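PDB 3JQ0: SusD superfamily protein from Bacteroides vulgatus ATCC 8482, which probably binds glycans or other nutrients at the outer membrane, as other members of the SusD family do. Local coordinates for residues T314-K326 with V332-G344. Numbering follows the deposited sequence. Where two conformers were deposited one is given.
Sequences TRWTTSLKAVYKK and VSYFGPITYKFQG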
loop_
_atom_site.group_PDB
_atom_site.type_symbol
_atom_site.label_atom_id
_atom_site.label_comp_id
_atom_site.label_asym_id
_atom_site.label_seq_id
_atom_site.Cartn_x
_atom_site.Cartn_y
_atom_site.Cartn_z
ATOM N N THR A 314 -4.414 9.599 16.947
ATOM C CA THR A 314 -3.322 10.391 16.415
ATOM C C THR A 314 -3.084 10.156 14.922
ATOM O O THR A 314 -2.441 10.976 14.251
ATOM C CB THR A 314 -1.969 10.191 17.168
ATOM O OG1 THR A 314 -1.409 8.944 16.753
ATOM C CG2 THR A 314 -2.099 10.257 18.673
ATOM N N ARG A 315 -3.653 9.086 14.375
ATOM C CA ARG A 315 -3.516 8.866 12.940
ATOM C C ARG A 315 -4.201 9.965 12.125
ATOM O O ARG A 315 -3.859 10.187 10.971
ATOM C CB ARG A 315 -4.074 7.527 12.521
ATOM C CG ARG A 315 -3.369 6.375 13.216
ATOM C CD ARG A 315 -3.969 5.025 12.859
ATOM N NE ARG A 315 -5.311 4.908 13.473
ATOM C CZ ARG A 315 -5.932 3.762 13.682
ATOM N NH1 ARG A 315 -5.447 2.622 13.228
ATOM N NH2 ARG A 315 -7.083 3.774 14.337
ATOM N N TRP A 316 -5.226 10.581 12.699
ATOM C CA TRP A 316 -6.022 11.593 12.023
ATOM C C TRP A 316 -5.173 12.761 11.529
ATOM O O TRP A 316 -5.069 13.005 10.321
ATOM C CB TRP A 316 -7.122 12.069 12.961
ATOM C CG TRP A 316 -8.116 13.031 12.435
ATOM C CD1 TRP A 316 -8.193 13.530 11.176
ATOM C CD2 TRP A 316 -9.189 13.603 13.189
ATOM N NE1 TRP A 316 -9.277 14.386 11.106
ATOM C CE2 TRP A 316 -9.906 14.436 12.315
ATOM C CE3 TRP A 316 -9.642 13.445 14.480
ATOM C CZ2 TRP A 316 -11.045 15.121 12.709
ATOM C CZ3 TRP A 316 -10.768 14.120 14.862
ATOM C CH2 TRP A 316 -11.461 14.963 14.003
ATOM N N THR A 317 -4.545 13.475 12.466
ATOM C CA THR A 317 -3.804 14.685 12.108
ATOM C C THR A 317 -2.376 14.386 11.685
ATOM O O THR A 317 -1.685 15.280 11.202
ATOM C CB THR A 317 -3.847 15.665 13.246
ATOM O OG1 THR A 317 -3.343 15.046 14.414
ATOM C CG2 THR A 317 -5.271 16.161 13.490
ATOM N N THR A 318 -1.939 13.135 11.811
ATOM C CA THR A 318 -0.677 12.712 11.194
ATOM C C THR A 318 -0.922 12.415 9.700
ATOM O O THR A 318 -0.092 12.754 8.844
ATOM C CB THR A 318 -0.070 11.519 11.946
ATOM O OG1 THR A 318 0.339 11.951 13.236
ATOM C CG2 THR A 318 1.101 10.920 11.201
ATOM N N SER A 319 -2.047 11.788 9.370
ATOM C CA SER A 319 -2.348 11.426 7.988
ATOM C C SER A 319 -2.818 12.569 7.130
ATOM O O SER A 319 -2.521 12.617 5.931
ATOM C CB SER A 319 -3.429 10.335 7.958
ATOM O OG SER A 319 -2.986 9.131 8.598
ATOM N N LEU A 320 -3.578 13.498 7.745
ATOM C CA LEU A 320 -4.223 14.611 7.044
ATOM C C LEU A 320 -4.022 15.875 7.811
ATOM O O LEU A 320 -4.039 15.863 9.047
ATOM C CB LEU A 320 -5.727 14.363 6.925
ATOM C CG LEU A 320 -6.168 13.143 6.161
ATOM C CD1 LEU A 320 -7.681 12.896 6.294
ATOM C CD2 LEU A 320 -5.735 13.195 4.712
ATOM N N LYS A 321 -3.965 16.997 7.094
ATOM C CA LYS A 321 -4.070 18.315 7.728
ATOM C C LYS A 321 -5.221 19.071 7.099
ATOM O O LYS A 321 -5.346 19.139 5.878
ATOM C CB LYS A 321 -2.782 19.139 7.665
ATOM C CG LYS A 321 -2.921 20.479 8.412
ATOM C CD LYS A 321 -1.585 21.169 8.693
ATOM C CE LYS A 321 -1.686 22.329 9.702
ATOM N NZ LYS A 321 -0.478 22.379 10.578
ATOM N N ALA A 322 -6.045 19.670 7.948
ATOM C CA ALA A 322 -7.120 20.543 7.481
ATOM C C ALA A 322 -6.551 21.921 7.194
ATOM O O ALA A 322 -5.912 22.536 8.061
ATOM C CB ALA A 322 -8.225 20.623 8.558
ATOM N N VAL A 323 -6.880 22.445 6.028
ATOM C CA VAL A 323 -6.644 23.842 5.723
ATOM C C VAL A 323 -7.982 24.578 5.601
ATOM O O VAL A 323 -9.019 23.993 5.290
ATOM C CB VAL A 323 -5.750 24.036 4.476
ATOM C CG1 VAL A 323 -4.377 23.376 4.676
ATOM C CG2 VAL A 323 -6.392 23.556 3.175
ATOM N N TYR A 324 -7.900 25.843 5.929
ATOM C CA TYR A 324 -9.011 26.753 6.059
ATOM C C TYR A 324 -8.749 27.949 5.166
ATOM O O TYR A 324 -7.654 28.166 4.625
ATOM C CB TYR A 324 -9.182 27.191 7.549
ATOM C CG TYR A 324 -9.455 26.050 8.477
ATOM C CD1 TYR A 324 -8.441 25.169 8.859
ATOM C CD2 TYR A 324 -10.732 25.840 8.984
ATOM C CE1 TYR A 324 -8.694 24.103 9.688
ATOM C CE2 TYR A 324 -10.988 24.766 9.819
ATOM C CZ TYR A 324 -9.985 23.875 10.138
ATOM O OH TYR A 324 -10.231 22.789 10.975
ATOM N N LYS A 325 -9.769 28.792 5.007
ATOM C CA LYS A 325 -9.555 30.136 4.472
ATOM C C LYS A 325 -10.301 31.126 5.364
ATOM O O LYS A 325 -11.409 30.842 5.889
ATOM C CB LYS A 325 -9.968 30.247 2.996
ATOM C CG LYS A 325 -9.001 29.551 2.033
ATOM C CD LYS A 325 -9.561 29.346 0.628
ATOM C CE LYS A 325 -9.809 30.596 -0.136
ATOM N NZ LYS A 325 -10.525 30.252 -1.459
ATOM N N LYS A 326 -9.697 32.290 5.529
ATOM C CA LYS A 326 -10.307 33.376 6.285
ATOM C C LYS A 326 -10.747 34.422 5.281
ATOM O O LYS A 326 -9.908 34.987 4.552
ATOM C CB LYS A 326 -9.301 33.968 7.249
ATOM C CG LYS A 326 -9.943 35.093 8.120
ATOM C CD LYS A 326 -9.064 35.448 9.288
ATOM C CE LYS A 326 -7.818 36.061 8.872
ATOM N NZ LYS A 326 -6.961 36.423 10.068
ATOM N N VAL A 332 -13.523 32.346 9.376
ATOM C CA VAL A 332 -12.640 31.224 9.083
ATOM C C VAL A 332 -13.489 30.013 8.764
ATOM O O VAL A 332 -14.326 29.619 9.580
ATOM C CB VAL A 332 -11.714 30.949 10.259
ATOM C CG1 VAL A 332 -10.793 29.723 10.004
ATOM C CG2 VAL A 332 -10.882 32.180 10.650
ATOM N N SER A 333 -13.308 29.418 7.588
ATOM C CA SER A 333 -14.107 28.287 7.110
ATOM C C SER A 333 -13.172 27.144 6.681
ATOM O O SER A 333 -12.169 27.395 6.002
ATOM C CB SER A 333 -14.937 28.759 5.916
ATOM O OG SER A 333 -15.893 29.721 6.360
ATOM N N TYR A 334 -13.547 25.917 6.994
ATOM C CA TYR A 334 -12.849 24.745 6.535
ATOM C C TYR A 334 -12.873 24.695 5.017
ATOM O O TYR A 334 -13.928 24.894 4.409
ATOM C CB TYR A 334 -13.525 23.507 7.099
ATOM C CG TYR A 334 -13.032 22.193 6.533
ATOM C CD1 TYR A 334 -11.721 21.760 6.742
ATOM C CD2 TYR A 334 -13.845 21.381 5.785
ATOM C CE1 TYR A 334 -11.267 20.551 6.197
ATOM C CE2 TYR A 334 -13.411 20.209 5.240
ATOM C CZ TYR A 334 -12.115 19.775 5.474
ATOM O OH TYR A 334 -11.645 18.593 4.950
ATOM N N PHE A 335 -11.721 24.441 4.418
ATOM C CA PHE A 335 -11.588 24.435 2.967
ATOM C C PHE A 335 -11.352 23.009 2.453
ATOM O O PHE A 335 -12.017 22.561 1.517
ATOM C CB PHE A 335 -10.542 25.438 2.532
ATOM C CG PHE A 335 -10.502 25.657 1.021
ATOM C CD1 PHE A 335 -11.601 26.169 0.344
ATOM C CD2 PHE A 335 -9.366 25.354 0.287
ATOM C CE1 PHE A 335 -11.532 26.331 -1.054
ATOM C CE2 PHE A 335 -9.299 25.563 -1.067
ATOM C CZ PHE A 335 -10.381 26.034 -1.733
ATOM N N GLY A 336 -10.415 22.284 3.043
ATOM C CA GLY A 336 -10.227 20.904 2.681
ATOM C C GLY A 336 -9.002 20.330 3.340
ATOM O O GLY A 336 -8.250 21.029 4.026
ATOM N N PRO A 337 -8.739 19.048 3.053
ATOM C CA PRO A 337 -7.577 18.357 3.639
ATOM C C PRO A 337 -6.412 18.322 2.674
ATOM O O PRO A 337 -6.605 18.293 1.433
ATOM C CB PRO A 337 -8.135 16.949 3.889
ATOM C CG PRO A 337 -9.034 16.742 2.720
ATOM C CD PRO A 337 -9.646 18.075 2.390
ATOM N N ILE A 338 -5.206 18.268 3.231
ATOM C CA ILE A 338 -3.982 17.993 2.483
ATOM C C ILE A 338 -3.367 16.689 3.003
ATOM O O ILE A 338 -3.469 16.324 4.180
ATOM C CB ILE A 338 -2.954 19.148 2.501
ATOM C CG1 ILE A 338 -2.478 19.428 3.918
ATOM C CG2 ILE A 338 -3.531 20.388 1.854
ATOM C CD1 ILE A 338 -1.228 20.352 4.009
ATOM N N THR A 339 -2.765 15.977 2.059
ATOM C CA THR A 339 -2.020 14.748 2.334
ATOM C C THR A 339 -0.861 15.032 3.266
ATOM O O THR A 339 -0.045 15.900 2.988
ATOM C CB THR A 339 -1.473 14.204 1.015
ATOM O OG1 THR A 339 -2.513 14.105 0.061
ATOM C CG2 THR A 339 -0.763 12.878 1.215
ATOM N N TYR A 340 -0.755 14.287 4.374
ATOM C CA TYR A 340 0.172 14.711 5.438
ATOM C C TYR A 340 1.033 13.576 6.003
ATOM O O TYR A 340 1.938 13.869 6.750
ATOM C CB TYR A 340 -0.628 15.398 6.568
ATOM C CG TYR A 340 0.076 16.556 7.249
ATOM C CD1 TYR A 340 0.461 17.679 6.541
ATOM C CD2 TYR A 340 0.236 16.546 8.626
ATOM C CE1 TYR A 340 1.048 18.748 7.197
ATOM C CE2 TYR A 340 0.798 17.626 9.276
ATOM C CZ TYR A 340 1.187 18.710 8.556
ATOM O OH TYR A 340 1.747 19.811 9.223
ATOM N N LYS A 341 0.812 12.322 5.609
ATOM C CA LYS A 341 1.515 11.225 6.274
ATOM C C LYS A 341 3.019 11.246 6.093
ATOM O O LYS A 341 3.764 10.930 6.987
ATOM C CB LYS A 341 0.964 9.890 5.763
ATOM C CG LYS A 341 1.714 8.666 6.309
ATOM C CD LYS A 341 1.008 7.354 5.938
ATOM C CE LYS A 341 -0.137 7.023 6.898
ATOM N NZ LYS A 341 -0.883 5.795 6.467
ATOM N N PHE A 342 3.460 11.505 4.853
ATOM C CA PHE A 342 4.879 11.500 4.505
ATOM C C PHE A 342 5.381 12.938 4.503
ATOM O O PHE A 342 5.005 13.760 3.667
ATOM C CB PHE A 342 5.118 10.752 3.200
ATOM C CG PHE A 342 4.695 9.295 3.284
ATOM C CD1 PHE A 342 5.488 8.365 3.907
ATOM C CD2 PHE A 342 3.481 8.859 2.767
ATOM C CE1 PHE A 342 5.130 7.044 3.993
ATOM C CE2 PHE A 342 3.119 7.527 2.864
ATOM C CZ PHE A 342 3.946 6.627 3.475
ATOM N N GLN A 343 6.212 13.254 5.483
ATOM C CA GLN A 343 6.694 14.592 5.716
ATOM C C GLN A 343 8.053 14.886 5.136
ATOM O O GLN A 343 8.485 16.054 5.083
ATOM C CB GLN A 343 6.689 14.898 7.211
ATOM C CG GLN A 343 5.312 15.000 7.829
ATOM C CD GLN A 343 4.638 16.321 7.501
ATOM O OE1 GLN A 343 5.238 17.407 7.598
ATOM N NE2 GLN A 343 3.372 16.240 7.145
ATOM N N GLY A 344 8.767 13.868 4.682
ATOM C CA GLY A 344 10.065 14.108 4.072
ATOM C C GLY A 344 11.040 14.801 5.031
ATOM O O GLY A 344 11.060 14.550 6.241
HETATM O O HOH W 1 -3.374 6.437 7.790
#
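Lys321 covers one face of the Tyr340 ring, its CB 3.7 Å from the ring centroid and 10° off the normal, while Gln343 NE2 lies over the centre of the opposite face; Thr318 O comes to the edge. With CG anti to the backbone N (chi1 -177°), the Lys321 chain runs alongside the ring. Both polar ends then meet Asp289, NZ by a salt bridge in the conformer given and OH by a hydrogen bond. Gln343 is fixed over the ring by its NE2 bond to Tyr340 O. Toward the turn of the hairpin formed by strands 320-326 and 332-339, Lys325 CD sits over the centre of the Phe335 ring; in the conformer given, Lys325 NZ adds an off-centre cation-pi contact 4.5 Å from the Phe335 centroid. Tyr334 turns its edge to the face of Tyr324, planes at 71°, and meets Ala322 CB at its own edge, CE1 to CB 3.9 Å. The backbone of Phe335 is part of a classic beta bulge: Phe335 N and Gly336 N both donate to Val323 O, at 2.9 and 3.1 Å, and the register shifts by one between Val323 and Tyr324. Lys321 and Ile338 form a regular pair bonded both ways, Ile338 N to Lys321 O 2.8 Å. A leucine in place of Tyr340 would probably leave Asp289 without its hydroxyl partner and Lys321 and Gln343 without the flat surface between them. The contact thus joins an antiparallel backbone ladder to lysine methylenes packed on rings, with Asp289 likely to offset the charge of Lys321.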